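Local coordinates for natterin-like protein (Lethenteron camtschaticum, PDB 6IUL) that probably acts in lamprey immunity as a pore-forming cytotoxin, pairing a jacalin-like lectin domain with an aerolysin-type pore-forming module, at residues V35-W40 with D61-E66; E169-M174 with F188-K193; A271-P276 with G297-L302. One frame throughout, in Å; residues are numbered along the deposited sequence.

Contact 1: residues V35-W40 with D61-E66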
loop_
_atom_site.group_PDB
_atom_site.type_symbol
_atom_site.label_atom_id
_atom_site.label_comp_id
_atom_site.label_asym_id
_atom_site.label_seq_id
_atom_site.Cartn_x
_atom_site.Cartn_y
_atom_site.Cartn_z
ATOM N N VAL A 35 -21.064 32.450 3.598
ATOM C CA VAL A 35 -22.354 32.907 4.042
ATOM C C VAL A 35 -22.320 34.399 4.376
ATOM O O VAL A 35 -21.420 34.901 5.082
ATOM C CB VAL A 35 -22.834 32.136 5.291
ATOM C CG1 VAL A 35 -24.218 32.601 5.739
ATOM C CG2 VAL A 35 -22.905 30.640 5.019
ATOM N N SER A 36 -23.305 35.106 3.847
ATOM C CA SER A 36 -23.543 36.486 4.168
ATOM C C SER A 36 -24.765 36.577 5.077
ATOM O O SER A 36 -25.775 35.897 4.856
ATOM C CB SER A 36 -23.774 37.338 2.899
ATOM O OG SER A 36 -22.563 37.471 2.151
ATOM N N VAL A 37 -24.654 37.406 6.112
ATOM C CA VAL A 37 -25.721 37.595 7.091
ATOM C C VAL A 37 -26.154 39.075 7.141
ATOM O O VAL A 37 -25.362 39.965 6.984
ATOM C CB VAL A 37 -25.297 37.122 8.469
ATOM C CG1 VAL A 37 -24.950 35.645 8.430
ATOM C CG2 VAL A 37 -24.113 37.917 9.019
ATOM N N GLY A 38 -27.434 39.306 7.276
ATOM C CA GLY A 38 -27.919 40.642 7.556
ATOM C C GLY A 38 -28.464 40.730 8.994
ATOM O O GLY A 38 -28.238 39.842 9.828
ATOM N N GLY A 39 -29.206 41.802 9.266
ATOM C CA GLY A 39 -29.755 42.001 10.552
ATOM C C GLY A 39 -30.738 40.963 11.018
ATOM O O GLY A 39 -30.684 40.532 12.159
ATOM N N TRP A 40 -31.605 40.534 10.139
ATOM C CA TRP A 40 -32.706 39.647 10.519
ATOM C C TRP A 40 -32.777 38.425 9.578
ATOM O O TRP A 40 -33.833 37.800 9.380
ATOM C CB TRP A 40 -34.069 40.417 10.557
ATOM C CG TRP A 40 -34.347 41.253 9.303
ATOM C CD1 TRP A 40 -33.795 42.497 8.987
ATOM C CD2 TRP A 40 -35.271 40.953 8.248
ATOM N NE1 TRP A 40 -34.303 42.934 7.787
ATOM C CE2 TRP A 40 -35.228 42.036 7.325
ATOM C CE3 TRP A 40 -36.136 39.882 7.996
ATOM C CZ2 TRP A 40 -35.974 42.046 6.131
ATOM C CZ3 TRP A 40 -36.903 39.892 6.819
ATOM C CH2 TRP A 40 -36.819 40.983 5.898
ATOM N N ASP A 61 -22.403 39.904 0.359
ATOM C CA ASP A 61 -21.832 41.216 0.614
ATOM C C ASP A 61 -20.505 41.097 1.394
ATOM O O ASP A 61 -19.994 40.012 1.554
ATOM C CB ASP A 61 -22.855 42.126 1.295
ATOM C CG ASP A 61 -23.295 41.623 2.687
ATOM O OD1 ASP A 61 -22.617 40.725 3.275
ATOM O OD2 ASP A 61 -24.337 42.139 3.185
ATOM N N SER A 62 -19.977 42.222 1.872
ATOM C CA SER A 62 -18.719 42.283 2.573
ATOM C C SER A 62 -18.763 41.574 3.946
ATOM O O SER A 62 -17.729 41.272 4.516
ATOM C CB SER A 62 -18.284 43.745 2.729
ATOM O OG SER A 62 -19.157 44.415 3.664
ATOM N N SER A 63 -19.943 41.246 4.464
ATOM C CA SER A 63 -20.006 40.460 5.685
ATOM C C SER A 63 -19.688 38.991 5.512
ATOM O O SER A 63 -19.830 38.237 6.471
ATOM C CB SER A 63 -21.406 40.551 6.311
ATOM O OG SER A 63 -22.351 39.618 5.732
ATOM N N ALA A 64 -19.289 38.538 4.330
ATOM C CA ALA A 64 -19.256 37.088 4.058
ATOM C C ALA A 64 -18.134 36.375 4.845
ATOM O O ALA A 64 -17.021 36.867 4.868
ATOM C CB ALA A 64 -19.088 36.825 2.567
ATOM N N LYS A 65 -18.456 35.218 5.450
ATOM C CA LYS A 65 -17.470 34.369 6.109
ATOM C C LYS A 65 -17.523 33.011 5.477
ATOM O O LYS A 65 -18.608 32.497 5.130
ATOM C CB LYS A 65 -17.752 34.249 7.607
ATOM C CG LYS A 65 -17.530 35.531 8.417
ATOM C CD LYS A 65 -16.318 36.338 7.925
ATOM C CE LYS A 65 -16.069 37.600 8.743
ATOM N NZ LYS A 65 -14.842 37.367 9.538
ATOM N N GLU A 66 -16.361 32.386 5.343
ATOM C CA GLU A 66 -16.270 31.149 4.622
ATOM C C GLU A 66 -15.631 30.039 5.444
ATOM O O GLU A 66 -14.997 30.307 6.446
ATOM C CB GLU A 66 -15.515 31.349 3.308
ATOM C CG GLU A 66 -14.145 31.934 3.413
ATOM C CD GLU A 66 -13.457 32.047 2.041
ATOM O OE1 GLU A 66 -14.087 32.587 1.106
ATOM O OE2 GLU A 66 -12.282 31.619 1.910
HETATM O O HOH W 1 -21.322 36.311 7.438
HETATM O O HOH W 2 -25.306 42.190 5.818
#
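In S36 the hydroxyl lies beside the backbone N (chi1 -70°), whereas in S63 it stands between N and the carbonyl carbon (chi1 84°); each rotation delivers a serine oxygen to a backbone N-H of the facing segment. S36 OG accepts from D61 N at 3.0 Å in a nearly straight bond (163°). In the reverse direction S63 OG takes the N-H of V37, 3.2 Å from V37 N, and gives its own proton to D61 OD1 at 2.7 Å on the syn lone pair. The same carboxylate oxygen is reached from above its plane by S63 N at 3.0 Å, an Asx turn built into the type I beta turn D61-A64. Just past this turn the strands pair: V35 and K65 are an antiparallel hydrogen-bonded pair, with V35 N to K65 O at 2.9 Å and K65 N to V35 O at 3.0 Å. A64 adds a CA-H...O contact, its CA 3.2 Å from V35 O. One water bridges V35 O and S63 O, another V37 O and D61 OD2. The contact thus starts strand 65-68 along strand 30-37, at the border of one four-stranded sheet of the jacalin-like domain, consistent with its beta-prism fold; V35 packs on F102 and A104 of strand 101-105. With two donors on OD1, and a water and R43 on OD2, the D61 carboxylate is held at both oxygens, which should restrict its rotation and favour its anionic form.

Contact 2: residues E169-M174 with F188-K193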
loop_
_atom_site.group_PDB
_atom_site.type_symbol
_atom_site.label_atom_id
_atom_site.label_comp_id
_atom_site.label_asym_id
_atom_site.label_seq_id
_atom_site.Cartn_x
_atom_site.Cartn_y
_atom_site.Cartn_z
ATOM N N GLU A 169 14.100 -8.500 -19.981
ATOM C CA GLU A 169 15.232 -8.255 -19.137
ATOM C C GLU A 169 15.860 -9.629 -18.854
ATOM O O GLU A 169 15.144 -10.601 -18.568
ATOM C CB GLU A 169 14.838 -7.695 -17.755
ATOM C CG GLU A 169 13.633 -6.814 -17.648
ATOM C CD GLU A 169 13.323 -6.450 -16.194
ATOM O OE1 GLU A 169 13.971 -6.972 -15.271
ATOM O OE2 GLU A 169 12.441 -5.601 -15.995
ATOM N N GLU A 170 17.174 -9.674 -18.846
ATOM C CA GLU A 170 17.899 -10.874 -18.505
ATOM C C GLU A 170 17.974 -10.986 -16.978
ATOM O O GLU A 170 18.121 -10.026 -16.254
ATOM C CB GLU A 170 19.289 -10.837 -19.087
ATOM C CG GLU A 170 19.389 -10.999 -20.598
ATOM C CD GLU A 170 20.872 -11.130 -21.063
ATOM O OE1 GLU A 170 21.078 -11.473 -22.254
ATOM O OE2 GLU A 170 21.840 -10.894 -20.250
ATOM N N ILE A 171 17.830 -12.184 -16.479
ATOM C CA ILE A 171 17.871 -12.394 -15.055
ATOM C C ILE A 171 19.123 -13.187 -14.676
ATOM O O ILE A 171 19.770 -12.924 -13.645
ATOM C CB ILE A 171 16.636 -13.185 -14.609
ATOM C CG1 ILE A 171 15.389 -12.360 -14.865
ATOM C CG2 ILE A 171 16.744 -13.584 -13.113
ATOM C CD1 ILE A 171 14.120 -13.169 -14.786
ATOM N N LYS A 172 19.460 -14.197 -15.460
ATOM C CA LYS A 172 20.566 -15.084 -15.040
ATOM C C LYS A 172 21.195 -15.770 -16.225
ATOM O O LYS A 172 20.482 -16.155 -17.200
ATOM C CB LYS A 172 20.053 -16.134 -14.050
ATOM C CG LYS A 172 21.114 -17.159 -13.609
ATOM C CD LYS A 172 20.596 -18.109 -12.535
ATOM C CE LYS A 172 21.683 -19.100 -12.100
ATOM N NZ LYS A 172 21.227 -20.020 -11.040
ATOM N N GLU A 173 22.499 -15.975 -16.140
ATOM C CA GLU A 173 23.192 -16.730 -17.207
ATOM C C GLU A 173 24.099 -17.754 -16.601
ATOM O O GLU A 173 24.918 -17.444 -15.698
ATOM C CB GLU A 173 24.016 -15.808 -18.122
ATOM C CG GLU A 173 24.761 -16.538 -19.237
ATOM C CD GLU A 173 25.364 -15.578 -20.296
ATOM O OE1 GLU A 173 24.921 -14.414 -20.405
ATOM O OE2 GLU A 173 26.270 -15.971 -21.062
ATOM N N MET A 174 24.005 -18.961 -17.124
ATOM C CA MET A 174 24.836 -20.044 -16.642
ATOM C C MET A 174 25.308 -20.873 -17.843
ATOM O O MET A 174 24.612 -21.018 -18.853
ATOM C CB MET A 174 24.022 -20.880 -15.633
ATOM C CG MET A 174 24.752 -21.992 -14.923
ATOM S SD MET A 174 26.417 -21.555 -14.397
ATOM C CE MET A 174 27.030 -23.196 -13.960
ATOM N N PHE A 188 18.786 -26.425 -14.104
ATOM C CA PHE A 188 18.837 -24.976 -14.009
ATOM C C PHE A 188 17.713 -24.468 -13.096
ATOM O O PHE A 188 16.557 -24.903 -13.209
ATOM C CB PHE A 188 18.645 -24.386 -15.397
ATOM C CG PHE A 188 18.731 -22.890 -15.450
ATOM C CD1 PHE A 188 19.942 -22.260 -15.609
ATOM C CD2 PHE A 188 17.585 -22.124 -15.375
ATOM C CE1 PHE A 188 20.014 -20.873 -15.676
ATOM C CE2 PHE A 188 17.634 -20.741 -15.449
ATOM C CZ PHE A 188 18.842 -20.114 -15.589
ATOM N N GLU A 189 18.068 -23.526 -12.223
ATOM C CA GLU A 189 17.123 -22.822 -11.390
ATOM C C GLU A 189 17.374 -21.321 -11.444
ATOM O O GLU A 189 18.518 -20.898 -11.506
ATOM C CB GLU A 189 17.319 -23.261 -9.964
ATOM C CG GLU A 189 16.782 -24.614 -9.623
ATOM C CD GLU A 189 17.064 -25.020 -8.170
ATOM O OE1 GLU A 189 17.731 -24.271 -7.427
ATOM O OE2 GLU A 189 16.667 -26.135 -7.804
ATOM N N SER A 190 16.302 -20.515 -11.384
ATOM C CA SER A 190 16.437 -19.074 -11.311
ATOM C C SER A 190 15.258 -18.445 -10.622
ATOM O O SER A 190 14.163 -18.991 -10.660
ATOM C CB SER A 190 16.602 -18.486 -12.708
ATOM O OG SER A 190 16.803 -17.081 -12.619
ATOM N N SER A 191 15.471 -17.282 -10.015
ATOM C CA SER A 191 14.363 -16.538 -9.371
ATOM C C SER A 191 14.595 -15.031 -9.450
ATOM O O SER A 191 15.753 -14.568 -9.565
ATOM C CB SER A 191 14.212 -16.954 -7.902
ATOM O OG SER A 191 15.395 -16.665 -7.135
ATOM N N LYS A 192 13.495 -14.293 -9.375
ATOM C CA LYS A 192 13.500 -12.821 -9.406
ATOM C C LYS A 192 12.316 -12.202 -8.685
ATOM O O LYS A 192 11.136 -12.533 -8.948
ATOM C CB LYS A 192 13.432 -12.316 -10.854
ATOM C CG LYS A 192 13.564 -10.795 -10.923
ATOM C CD LYS A 192 13.525 -10.264 -12.313
ATOM C CE LYS A 192 13.442 -8.750 -12.356
ATOM N NZ LYS A 192 14.546 -8.075 -11.664
ATOM N N LYS A 193 12.641 -11.312 -7.776
ATOM C CA LYS A 193 11.651 -10.460 -7.136
ATOM C C LYS A 193 11.030 -9.505 -8.150
ATOM O O LYS A 193 11.776 -8.821 -8.880
ATOM C CB LYS A 193 12.324 -9.622 -6.039
ATOM C CG LYS A 193 11.373 -8.586 -5.463
ATOM C CD LYS A 193 12.022 -7.719 -4.412
ATOM C CE LYS A 193 11.009 -6.757 -3.790
ATOM N NZ LYS A 193 11.623 -6.008 -2.685
#
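This is a side-chain contact within the elongated aerolysin-type module: strands 166-178 and 184-200 face each other across the inside of one strongly curled sheet, linked through 260-285 and 290-313 rather than paired directly. Their segments run antiparallel at 150°, with axes 7.3 Å apart at the closest point. E169-M174 hydrogen-bonds along strand 260-285, while F188-K193 lies opposite, between strands 241-256 and 290-313. A classic beta bulge, in which I171 and K172 both face A266, turns two successive side chains toward the other strand. I171 uses its branches separately: CG2 rests 3.5 Å from S190 OG, and CG1 lies 3.8 Å from K192 CD, where the two side chains cross obliquely. M307 of strand 290-313 touches both I171 and K192. Farther along, the side chains of E169 and K192 cross at about a right angle, E169 OE1 lying 3.5 Å from K192 CE; the salt bridge from OE1 to K192 NZ is long at 3.8 Å. At the opposite end M174 CB comes to the edge of the F188 ring, 4.0 Å from CE1, and F252 meets that ring from strand 241-256. K172 runs between S190 and the F188 ring, its CD 4.1 Å from F188 CZ. The ammonium is shared with the second subunit, where D118 forms a salt bridge and G120 O accepts a hydrogen bond, so this lysine also belongs to the interface with the second subunit. Every torsion of K172 is near 180° (chi1 177°), and the stretched chain carries NZ over to E189 O, 2.9 Å away and almost in line with the carbonyl bond (168°).

Contact 3: residues A271-P276 with G297-L302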
loop_
_atom_site.group_PDB
_atom_site.type_symbol
_atom_site.label_atom_id
_atom_site.label_comp_id
_atom_site.label_asym_id
_atom_site.label_seq_id
_atom_site.Cartn_x
_atom_site.Cartn_y
_atom_site.Cartn_z
ATOM N N ALA A 271 5.878 -5.078 -18.746
ATOM C CA ALA A 271 5.023 -4.189 -19.522
ATOM C C ALA A 271 4.360 -3.130 -18.674
ATOM O O ALA A 271 3.714 -3.449 -17.675
ATOM C CB ALA A 271 3.967 -4.996 -20.268
ATOM N N ASP A 272 4.549 -1.869 -19.088
ATOM C CA ASP A 272 3.819 -0.709 -18.558
ATOM C C ASP A 272 2.496 -0.602 -19.258
ATOM O O ASP A 272 2.451 -0.625 -20.475
ATOM C CB ASP A 272 4.606 0.590 -18.757
ATOM C CG ASP A 272 5.790 0.697 -17.782
ATOM O OD1 ASP A 272 5.567 0.753 -16.558
ATOM O OD2 ASP A 272 6.950 0.715 -18.218
ATOM N N ILE A 273 1.419 -0.496 -18.479
ATOM C CA ILE A 273 0.084 -0.417 -19.030
ATOM C C ILE A 273 -0.525 0.965 -18.777
ATOM O O ILE A 273 -0.521 1.465 -17.647
ATOM C CB ILE A 273 -0.829 -1.498 -18.447
ATOM C CG1 ILE A 273 -0.185 -2.875 -18.627
ATOM C CG2 ILE A 273 -2.204 -1.434 -19.090
ATOM C CD1 ILE A 273 -1.036 -4.058 -18.195
ATOM N N ASP A 274 -1.048 1.586 -19.834
ATOM C CA ASP A 274 -1.607 2.932 -19.744
ATOM C C ASP A 274 -2.852 2.944 -20.637
ATOM O O ASP A 274 -2.732 2.884 -21.858
ATOM C CB ASP A 274 -0.567 3.972 -20.177
ATOM C CG ASP A 274 -1.021 5.416 -19.940
ATOM O OD1 ASP A 274 -2.162 5.781 -20.306
ATOM O OD2 ASP A 274 -0.221 6.221 -19.413
ATOM N N LEU A 275 -4.038 2.970 -20.028
ATOM C CA LEU A 275 -5.290 2.693 -20.736
ATOM C C LEU A 275 -6.468 3.481 -20.149
ATOM O O LEU A 275 -6.585 3.567 -18.962
ATOM C CB LEU A 275 -5.640 1.217 -20.617
ATOM C CG LEU A 275 -4.815 0.145 -21.357
ATOM C CD1 LEU A 275 -5.370 -1.215 -21.013
ATOM C CD2 LEU A 275 -4.859 0.350 -22.890
ATOM N N PRO A 276 -7.343 4.056 -20.984
ATOM C CA PRO A 276 -8.565 4.659 -20.438
ATOM C C PRO A 276 -9.527 3.613 -19.882
ATOM O O PRO A 276 -9.543 2.468 -20.364
ATOM C CB PRO A 276 -9.194 5.389 -21.660
ATOM C CG PRO A 276 -8.604 4.681 -22.857
ATOM C CD PRO A 276 -7.208 4.282 -22.437
ATOM N N GLY A 297 -11.799 7.458 -16.436
ATOM C CA GLY A 297 -10.434 7.807 -15.973
ATOM C C GLY A 297 -9.349 7.029 -16.696
ATOM O O GLY A 297 -9.575 6.523 -17.802
ATOM N N ILE A 298 -8.168 6.955 -16.109
ATOM C CA ILE A 298 -7.087 6.193 -16.692
ATOM C C ILE A 298 -6.503 5.154 -15.702
ATOM O O ILE A 298 -6.354 5.409 -14.512
ATOM C CB ILE A 298 -5.978 7.103 -17.264
ATOM C CG1 ILE A 298 -5.204 7.786 -16.165
ATOM C CG2 ILE A 298 -6.535 8.161 -18.252
ATOM C CD1 ILE A 298 -4.064 8.660 -16.677
ATOM N N TYR A 299 -6.181 3.985 -16.227
ATOM C CA TYR A 299 -5.532 2.908 -15.514
ATOM C C TYR A 299 -4.082 2.869 -15.883
ATOM O O TYR A 299 -3.723 2.849 -17.072
ATOM C CB TYR A 299 -6.197 1.555 -15.791
ATOM C CG TYR A 299 -5.490 0.386 -15.152
ATOM C CD1 TYR A 299 -5.743 0.023 -13.835
ATOM C CD2 TYR A 299 -4.514 -0.339 -15.850
ATOM C CE1 TYR A 299 -5.085 -1.025 -13.237
ATOM C CE2 TYR A 299 -3.850 -1.405 -15.260
ATOM C CZ TYR A 299 -4.133 -1.750 -13.955
ATOM O OH TYR A 299 -3.478 -2.787 -13.334
ATOM N N LYS A 300 -3.248 2.890 -14.849
ATOM C CA LYS A 300 -1.814 2.757 -14.965
ATOM C C LYS A 300 -1.432 1.472 -14.223
ATOM O O LYS A 300 -1.785 1.268 -13.053
ATOM C CB LYS A 300 -1.095 3.947 -14.341
ATOM C CG LYS A 300 -1.077 5.189 -15.209
ATOM C CD LYS A 300 -0.060 6.214 -14.727
ATOM C CE LYS A 300 -0.004 7.415 -15.667
ATOM N NZ LYS A 300 0.702 7.093 -16.947
ATOM N N GLY A 301 -0.706 0.605 -14.907
ATOM C CA GLY A 301 -0.273 -0.625 -14.313
ATOM C C GLY A 301 1.155 -0.984 -14.681
ATOM O O GLY A 301 1.715 -0.470 -15.622
ATOM N N LEU A 302 1.708 -1.909 -13.915
ATOM C CA LEU A 302 2.951 -2.562 -14.232
ATOM C C LEU A 302 2.724 -4.054 -14.052
ATOM O O LEU A 302 2.218 -4.498 -13.011
ATOM C CB LEU A 302 4.064 -2.085 -13.311
ATOM C CG LEU A 302 5.440 -2.766 -13.526
ATOM C CD1 LEU A 302 5.932 -2.513 -14.944
ATOM C CD2 LEU A 302 6.491 -2.223 -12.564
#
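Y299 and L275 form an antiparallel hydrogen-bonded pair, and the tyrosine leans toward I273, the diagonal neighbour. CB lies 3.8 Å from L275 O, the carbonyl that also accepts from Y299 N at 2.8 Å. The ring, on the face shared by I273 and L275, is laid back along its own strand over G301, whose lack of a side chain admits it (chi1 176°, CG trans to N); I273 CG2 touches the ring edge 4.1 Å from CD2 and 4.2 Å from CE2. At the tip, OH hydrogen-bonds to S198 OG of strand 184-200. On the other face D274 and K300 stand side by side, and K300 NZ meets D274 OD2 at 2.8 Å from above the carboxylate plane, a salt bridge. The backbone ladder continues at I273 and G301, where I273 N donates to G301 O at 2.9 Å, virtually straight. These segments belong to the long beta hairpin of strands 260-285 and 290-313 in the pore-forming module. Strand 212-223 covers the Y299 face, with I218 and P219 against the tyrosine; W200 meets its ring, strand 184-200 borders L302 through K197, and T158 and I162 close over L275.

From the N terminus, contact 1 closes first, bringing strand 65-68 back to strand 30-37 within the jacalin-like domain. Contact 2 follows, spanning the short connection between strands 166-178 and 184-200 to bring together two non-adjacent strands of the curled sheet. Contact 3 comes last and pairs the arms of the hairpin 260-285 and 290-313. The three loops lie in series, neither nesting nor crossing. Contacts 2 and 3 share a sheet: strand 166-178 borders 260-285, and 184-200 borders 290-313, with centres about 27 Å apart. Contact 1 lies on the opposite side of the chain's centre, about 70 Å from contact 2 between centres.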